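Local coordinates for protein oxalate biosynthetic component 1 (Burkholderia thailandensis, PDB 5IKY) that is a bifunctional enzyme, a serine hydrolase with additional lyase activity, that produces oxalate under the control of quorum sensing, at residues A14-L19 with H227-D232; A197-L202 with V491-G496; D233-A238 with I246-Q251. One frame throughout, in Å; residues are numbered along the deposited sequence.

Contact 1 (A14-L19 with H227-D232); sequences AVPKFL and HTRATD. With MG (magnesium ion), chain B.
Arg229 reaches across to the carbonyl of Pro16 and grips that single oxygen end-on with both terminal nitrogens. NH1 lies 2.9 Å and NH2 2.8 Å from Pro16 O, which sits almost exactly in the guanidinium plane. NH1 comes in close to the carbonyl axis, at a C=O...N angle of 165°, while NH2 arrives slightly tilted from the carbonyl plane. A turn at chi2 (-66°) bends the arginine chain so that the NH1/NH2 edge is presented to Pro16 O. Ala14 O lies over one face of the guanidinium, 3.5 Å above its plane and near the centre, and the Pro16 ring crosses the arginine at about a right angle, with CD 3.8 Å from NH2. NE also donates to Gly13 O and NH1 to Gln251 O, so the group's rotation is well constrained. Both segments follow neighbouring parallel strands, 4-9 and 223-226, of a TIM-barrel-like sheet, and so lie at the C-terminal end of the barrel, where this fold carries its active site. His227, just past strand 223-226, binds the magnesium ion there through NE2 at 2.3 Å, alongside Glu477 and a water 2.6 Å from the metal. Its ND1 is hydrogen-bonded to Asn253 OD1, which fixes the ring's rotation. Ala14 N lies over one face of the imidazole toward the rim, 4.1 Å above the plane.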
# COMPACT_ATOMS: atom_id res chain seq x y z
N ALA A 14 13.17 18.52 -11.88
CA ALA A 14 14.35 18.92 -12.64
C ALA A 14 15.20 19.95 -11.91
O ALA A 14 16.43 19.95 -12.01
CB ALA A 14 13.93 19.47 -14.00
N VAL A 15 14.55 20.84 -11.16
CA VAL A 15 15.23 22.00 -10.59
C VAL A 15 15.80 21.80 -9.17
O VAL A 15 16.99 22.07 -8.96
CB VAL A 15 14.30 23.23 -10.57
CG1 VAL A 15 14.97 24.41 -9.87
CG2 VAL A 15 13.89 23.60 -11.98
N PRO A 16 14.98 21.35 -8.20
CA PRO A 16 15.54 21.31 -6.84
C PRO A 16 16.70 20.33 -6.71
O PRO A 16 16.84 19.43 -7.54
CB PRO A 16 14.35 20.85 -5.99
CG PRO A 16 13.51 20.06 -6.93
CD PRO A 16 13.63 20.77 -8.25
N LYS A 17 17.53 20.52 -5.69
CA LYS A 17 18.71 19.67 -5.50
C LYS A 17 18.75 19.07 -4.11
O LYS A 17 18.18 19.61 -3.16
CB LYS A 17 19.99 20.46 -5.77
CG LYS A 17 20.05 21.12 -7.13
CD LYS A 17 21.40 21.79 -7.35
CE LYS A 17 21.45 22.54 -8.67
NZ LYS A 17 22.77 23.19 -8.87
N PHE A 18 19.44 17.94 -3.99
CA PHE A 18 19.65 17.31 -2.69
C PHE A 18 20.79 17.97 -1.93
O PHE A 18 21.84 18.26 -2.50
CB PHE A 18 19.93 15.81 -2.88
CG PHE A 18 20.45 15.14 -1.64
CD1 PHE A 18 19.63 14.95 -0.54
CD2 PHE A 18 21.76 14.68 -1.58
CE1 PHE A 18 20.11 14.32 0.60
CE2 PHE A 18 22.24 14.05 -0.45
CZ PHE A 18 21.42 13.87 0.64
N LEU A 19 20.56 18.23 -0.64
CA LEU A 19 21.60 18.78 0.23
C LEU A 19 21.79 17.88 1.45
O LEU A 19 20.89 17.75 2.28
CB LEU A 19 21.25 20.20 0.66
CG LEU A 19 22.26 20.90 1.57
CD1 LEU A 19 23.62 21.01 0.90
CD2 LEU A 19 21.75 22.26 1.99
N HIS A 227 11.26 11.75 -12.58
CA HIS A 227 12.46 12.24 -13.26
C HIS A 227 13.69 11.46 -12.77
O HIS A 227 13.63 10.77 -11.74
CB HIS A 227 12.71 13.72 -12.99
CG HIS A 227 11.72 14.65 -13.62
ND1 HIS A 227 12.09 15.61 -14.55
CD2 HIS A 227 10.39 14.81 -13.43
CE1 HIS A 227 11.02 16.30 -14.91
NE2 HIS A 227 9.98 15.83 -14.25
N THR A 228 14.80 11.58 -13.49
CA THR A 228 16.08 11.07 -13.00
C THR A 228 17.16 12.14 -13.14
O THR A 228 16.99 13.11 -13.87
CB THR A 228 16.52 9.79 -13.76
OG1 THR A 228 16.44 10.01 -15.17
CG2 THR A 228 15.63 8.62 -13.38
N ARG A 229 18.27 11.96 -12.42
CA ARG A 229 19.33 12.96 -12.40
C ARG A 229 20.68 12.36 -12.77
O ARG A 229 21.05 11.30 -12.26
CB ARG A 229 19.43 13.62 -11.02
CG ARG A 229 18.13 14.23 -10.51
CD ARG A 229 17.68 15.41 -11.35
NE ARG A 229 16.56 16.11 -10.72
CZ ARG A 229 16.71 17.10 -9.85
NH1 ARG A 229 17.92 17.51 -9.50
NH2 ARG A 229 15.64 17.68 -9.32
N ALA A 230 21.41 13.05 -13.63
CA ALA A 230 22.74 12.60 -14.04
C ALA A 230 23.75 12.76 -12.91
O ALA A 230 23.57 13.59 -12.02
CB ALA A 230 23.20 13.37 -15.27
N THR A 231 24.81 11.95 -12.96
CA THR A 231 25.87 12.02 -11.95
C THR A 231 27.25 12.09 -12.61
O THR A 231 28.26 11.78 -11.98
CB THR A 231 25.83 10.79 -11.02
OG1 THR A 231 25.97 9.60 -11.79
CG2 THR A 231 24.53 10.74 -10.24
N ASP A 232 27.28 12.52 -13.86
CA ASP A 232 28.52 12.54 -14.63
C ASP A 232 29.52 13.58 -14.12
O ASP A 232 30.73 13.42 -14.27
CB ASP A 232 28.23 12.79 -16.12
CG ASP A 232 27.25 13.93 -16.34
OD1 ASP A 232 27.05 14.75 -15.41
OD2 ASP A 232 26.68 14.01 -17.45
MG MG B . 8.15 17.13 -14.67
O HOH W 1 8.22 16.90 -17.24

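Contact 2 (A197-L202 with V491-G496); sequences ARSPYL and VRKACG
Tyr201 lays its ring against the backbone of Ala494, Cys495 and Gly496, and it can be followed outward atom by atom. At the root, CB stands 4.0 Å from Gly496 N. Chi1 of -55° sets CG opposite the carbonyl carbon, which swings the ring over the 491-496 segment. CG and CD1 then lie against Cys495 CA, while CD2 comes to 3.1 Å from Ala494 O, an oblique approach. Further out, Lys493 CG lies at the ring's edge, beside CE2, and both CZ and the OH at the tip are 4.2 Å from Cys495 SG. The flat of the ring makes a CH-pi contact: Cys495 CA sits over its centre, only 10° off the ring normal. The sulfur joins in more obliquely, as a sulfur-aromatic contact.

Beside the ring, a polar bridge links the two segments. Ser199 OG accepts from Tyr201 N, forming an ST turn within the type I turn 199-202, and donates to water 2 at 2.7 Å; the water in turn donates to Ala494 O. Lys493, bent at chi2, brings CE to 4.0 Å from Ser199 CB and gives a weak hydrogen bond from NZ to Arg198 O.

The contact joins two small two-stranded sheets: strand 198-199 runs parallel to strand 17-18, and strand 491-493 pairs antiparallel with 481-483. Helix 497-510 starts directly after Gly496, and its Asp499 accepts from Cys495 N and forms a salt bridge with Arg492. Thr142 of strand 142-143 touches Tyr201, and Thr137 and Thr138, at the end of helix 126-138, make weak hydrogen bonds to Lys493.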
# COMPACT_ATOMS: atom_id res chain seq x y z
N ALA A 197 16.69 26.46 -2.93
CA ALA A 197 16.15 25.47 -3.86
C ALA A 197 16.77 24.09 -3.61
O ALA A 197 16.97 23.31 -4.54
CB ALA A 197 16.39 25.90 -5.31
N ARG A 198 17.08 23.82 -2.35
CA ARG A 198 17.67 22.54 -1.96
C ARG A 198 16.93 21.94 -0.78
O ARG A 198 16.28 22.64 -0.01
CB ARG A 198 19.15 22.72 -1.63
CG ARG A 198 20.00 23.08 -2.84
CD ARG A 198 21.35 23.64 -2.43
NE ARG A 198 22.13 24.01 -3.61
CZ ARG A 198 23.09 23.26 -4.14
NH1 ARG A 198 23.40 22.09 -3.59
NH2 ARG A 198 23.74 23.68 -5.21
N SER A 199 17.04 20.62 -0.64
CA SER A 199 16.37 19.90 0.44
C SER A 199 17.10 18.61 0.76
O SER A 199 17.62 17.94 -0.13
CB SER A 199 14.92 19.59 0.06
OG SER A 199 14.32 18.75 1.03
N PRO A 200 17.16 18.26 2.05
CA PRO A 200 17.76 17.00 2.49
C PRO A 200 16.87 15.79 2.21
O PRO A 200 17.26 14.66 2.51
CB PRO A 200 17.93 17.21 4.00
CG PRO A 200 16.85 18.16 4.36
CD PRO A 200 16.71 19.09 3.19
N TYR A 201 15.70 16.03 1.63
CA TYR A 201 14.73 14.96 1.42
C TYR A 201 14.51 14.65 -0.05
O TYR A 201 13.74 13.76 -0.39
CB TYR A 201 13.41 15.32 2.09
CG TYR A 201 13.56 15.65 3.56
CD1 TYR A 201 13.80 14.65 4.49
CD2 TYR A 201 13.46 16.96 4.02
CE1 TYR A 201 13.94 14.94 5.83
CE2 TYR A 201 13.60 17.26 5.36
CZ TYR A 201 13.84 16.24 6.26
OH TYR A 201 13.98 16.53 7.60
N LEU A 202 15.18 15.39 -0.93
CA LEU A 202 15.04 15.17 -2.36
C LEU A 202 15.80 13.92 -2.80
O LEU A 202 17.01 13.82 -2.61
CB LEU A 202 15.53 16.37 -3.16
CG LEU A 202 15.16 16.26 -4.64
CD1 LEU A 202 13.68 16.50 -4.83
CD2 LEU A 202 15.99 17.20 -5.48
N VAL A 491 4.77 26.96 8.48
CA VAL A 491 5.41 26.29 7.35
C VAL A 491 6.76 25.68 7.75
O VAL A 491 7.47 26.21 8.61
CB VAL A 491 5.60 27.27 6.17
CG1 VAL A 491 6.62 28.35 6.51
CG2 VAL A 491 6.01 26.52 4.91
N ARG A 492 7.09 24.55 7.14
CA ARG A 492 8.37 23.88 7.38
C ARG A 492 8.80 23.10 6.13
O ARG A 492 8.04 22.99 5.18
CB ARG A 492 8.27 22.93 8.57
CG ARG A 492 7.20 21.87 8.39
CD ARG A 492 7.25 20.81 9.48
NE ARG A 492 6.14 19.87 9.33
CZ ARG A 492 6.16 18.82 8.51
NH1 ARG A 492 7.23 18.57 7.77
NH2 ARG A 492 5.10 18.03 8.43
N LYS A 493 10.02 22.58 6.16
CA LYS A 493 10.51 21.76 5.06
C LYS A 493 9.72 20.46 4.99
O LYS A 493 9.46 19.82 6.01
CB LYS A 493 12.00 21.46 5.23
CG LYS A 493 12.79 21.43 3.93
CD LYS A 493 12.88 22.82 3.33
CE LYS A 493 13.81 22.84 2.13
NZ LYS A 493 13.94 24.21 1.55
N ALA A 494 9.34 20.06 3.78
CA ALA A 494 8.59 18.83 3.58
C ALA A 494 9.51 17.62 3.71
O ALA A 494 10.56 17.57 3.07
CB ALA A 494 7.89 18.84 2.23
N CYS A 495 9.11 16.65 4.53
CA CYS A 495 9.93 15.47 4.77
C CYS A 495 9.79 14.44 3.65
O CYS A 495 10.00 13.25 3.85
CB CYS A 495 9.54 14.82 6.11
SG CYS A 495 9.82 15.86 7.56
N GLY A 496 9.46 14.92 2.46
CA GLY A 496 9.25 14.06 1.31
C GLY A 496 7.93 14.40 0.66
O GLY A 496 7.15 15.19 1.19
O HOH W 2 11.64 19.22 1.25

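Contact 3 (D233-A238 with I246-Q251); sequences DQATLA and IGIGSQ
Ile248 meets Ala235 and Leu237 because its chi1 of 61° tucks CG1 between the backbone N and the carbonyl carbon, setting it 3.2 Å from Ala235 O and 3.8 Å from Ala235 CB. Asp233 makes the same choice (chi1 66°), which brings its carboxylate round to Ser250. The isoleucine extends to CD1, which lies 4.0 Å from Leu237 CG. Leu237 and Ile248 cross at roughly a right angle, and CG2 of Ile248 rests on CG and CD1 of the leucine. Leu237 and Ile246 touch through their CB atoms, and Ala46 and Leu47 of helix 37-49 pack on the same face.

The backbones form an antiparallel beta hairpin. Ala235 with Ile248 and Leu237 with Ile246 are hydrogen-bonded pairs; Leu237 N, for one, lies 2.7 Å from Ile246 O. Thr236 and Gly247 form the non-hydrogen-bonded pair between them, where Thr236 CA makes a CA-H...O contact with Ile246 O. Past the strands, Gly249 has a backbone conformation in which a CB would jam against Ile248 O, and the lack of a side chain lets its CA sit against Asp233 O.

At this open end of the ladder, Ser250 N donates to Asp233 OD2 at 2.8 Å, meeting the oxygen on its syn side but 27° out of the carboxylate plane. The serine hydroxyl lies so near OD2 that the spacing itself is doubtful. The backbone N-H and nearby hydroxyl at OD2 would be consistent with a charged Asp233 carboxylate, a polar grip where the apolar face ends.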
# COMPACT_ATOMS: atom_id res chain seq x y z
N ASP A 233 29.01 14.65 -13.51
CA ASP A 233 29.88 15.71 -12.99
C ASP A 233 29.93 15.69 -11.46
O ASP A 233 30.17 16.72 -10.83
CB ASP A 233 29.41 17.07 -13.49
CG ASP A 233 28.05 17.46 -12.94
OD1 ASP A 233 27.20 16.56 -12.74
OD2 ASP A 233 27.83 18.67 -12.70
N GLN A 234 29.70 14.52 -10.87
CA GLN A 234 29.68 14.37 -9.42
C GLN A 234 31.09 14.37 -8.85
O GLN A 234 31.96 13.64 -9.33
CB GLN A 234 28.95 13.08 -9.04
CG GLN A 234 28.31 13.11 -7.66
CD GLN A 234 27.53 11.84 -7.37
OE1 GLN A 234 28.04 10.73 -7.54
NE2 GLN A 234 26.28 12.00 -6.95
N ALA A 235 31.31 15.19 -7.83
CA ALA A 235 32.62 15.29 -7.19
C ALA A 235 32.51 15.74 -5.74
O ALA A 235 31.45 16.18 -5.30
CB ALA A 235 33.52 16.24 -7.98
N THR A 236 33.61 15.62 -5.00
CA THR A 236 33.65 16.07 -3.61
C THR A 236 34.84 16.99 -3.37
O THR A 236 35.95 16.73 -3.84
CB THR A 236 33.74 14.88 -2.62
OG1 THR A 236 34.80 14.00 -3.01
CG2 THR A 236 32.43 14.11 -2.60
N LEU A 237 34.60 18.08 -2.64
CA LEU A 237 35.66 18.99 -2.25
C LEU A 237 36.21 18.65 -0.87
O LEU A 237 35.45 18.54 0.09
CB LEU A 237 35.16 20.44 -2.25
CG LEU A 237 34.87 21.11 -3.59
CD1 LEU A 237 34.37 22.52 -3.35
CD2 LEU A 237 36.12 21.12 -4.46
N ALA A 238 37.53 18.49 -0.78
CA ALA A 238 38.18 18.32 0.51
C ALA A 238 38.59 19.68 1.07
O ALA A 238 39.38 20.39 0.46
CB ALA A 238 39.39 17.41 0.39
N ILE A 246 32.77 18.33 0.87
CA ILE A 246 31.58 18.97 0.34
C ILE A 246 31.18 18.36 -1.01
O ILE A 246 31.98 18.33 -1.94
CB ILE A 246 31.77 20.48 0.15
CG1 ILE A 246 32.34 21.11 1.42
CG2 ILE A 246 30.46 21.14 -0.25
CD1 ILE A 246 31.39 21.05 2.59
N GLY A 247 29.95 17.87 -1.09
CA GLY A 247 29.46 17.28 -2.33
C GLY A 247 29.10 18.35 -3.34
O GLY A 247 28.32 19.26 -3.05
N ILE A 248 29.68 18.25 -4.54
CA ILE A 248 29.38 19.18 -5.62
C ILE A 248 28.92 18.43 -6.87
O ILE A 248 29.21 17.25 -7.04
CB ILE A 248 30.59 20.06 -5.97
CG1 ILE A 248 31.77 19.20 -6.43
CG2 ILE A 248 31.00 20.92 -4.78
CD1 ILE A 248 32.97 20.01 -6.88
N GLY A 249 28.20 19.13 -7.74
CA GLY A 249 27.65 18.53 -8.94
C GLY A 249 26.39 19.25 -9.35
O GLY A 249 25.74 19.90 -8.53
N SER A 250 26.03 19.14 -10.63
CA SER A 250 24.87 19.84 -11.15
C SER A 250 23.56 19.17 -10.75
O SER A 250 22.52 19.83 -10.67
CB SER A 250 24.94 19.92 -12.68
OG SER A 250 26.19 20.43 -13.10
N GLN A 251 23.62 17.86 -10.49
CA GLN A 251 22.42 17.05 -10.27
C GLN A 251 21.43 17.31 -11.40
O GLN A 251 20.24 17.51 -11.17
CB GLN A 251 21.79 17.35 -8.91
CG GLN A 251 22.58 16.83 -7.72
CD GLN A 251 21.96 17.19 -6.39
OE1 GLN A 251 20.74 17.09 -6.20
NE2 GLN A 251 22.79 17.62 -5.44

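Overall arrangement
From the N terminus, the chain leaves strand 4-9 and enters 14-19, which waits more than 200 residues for 227-232 to close contact 1. Before that, 197-202 has passed, and its partner 491-496 comes much later, so contacts 1 and 2 cross, sharing the small parallel sheet. Contact 3 follows contact 1 directly as a local hairpin and falls wholly within the long loop that contact 2 closes. Gln251 ties it back to contact 1, its side chain accepting from Phe18 N. Contacts 2 and 3 do not touch. Contact 1 thus joins two loops after adjacent barrel strands, contact 2 joins two small sheets, and contact 3 is a surface hairpin resting on helix 37-49.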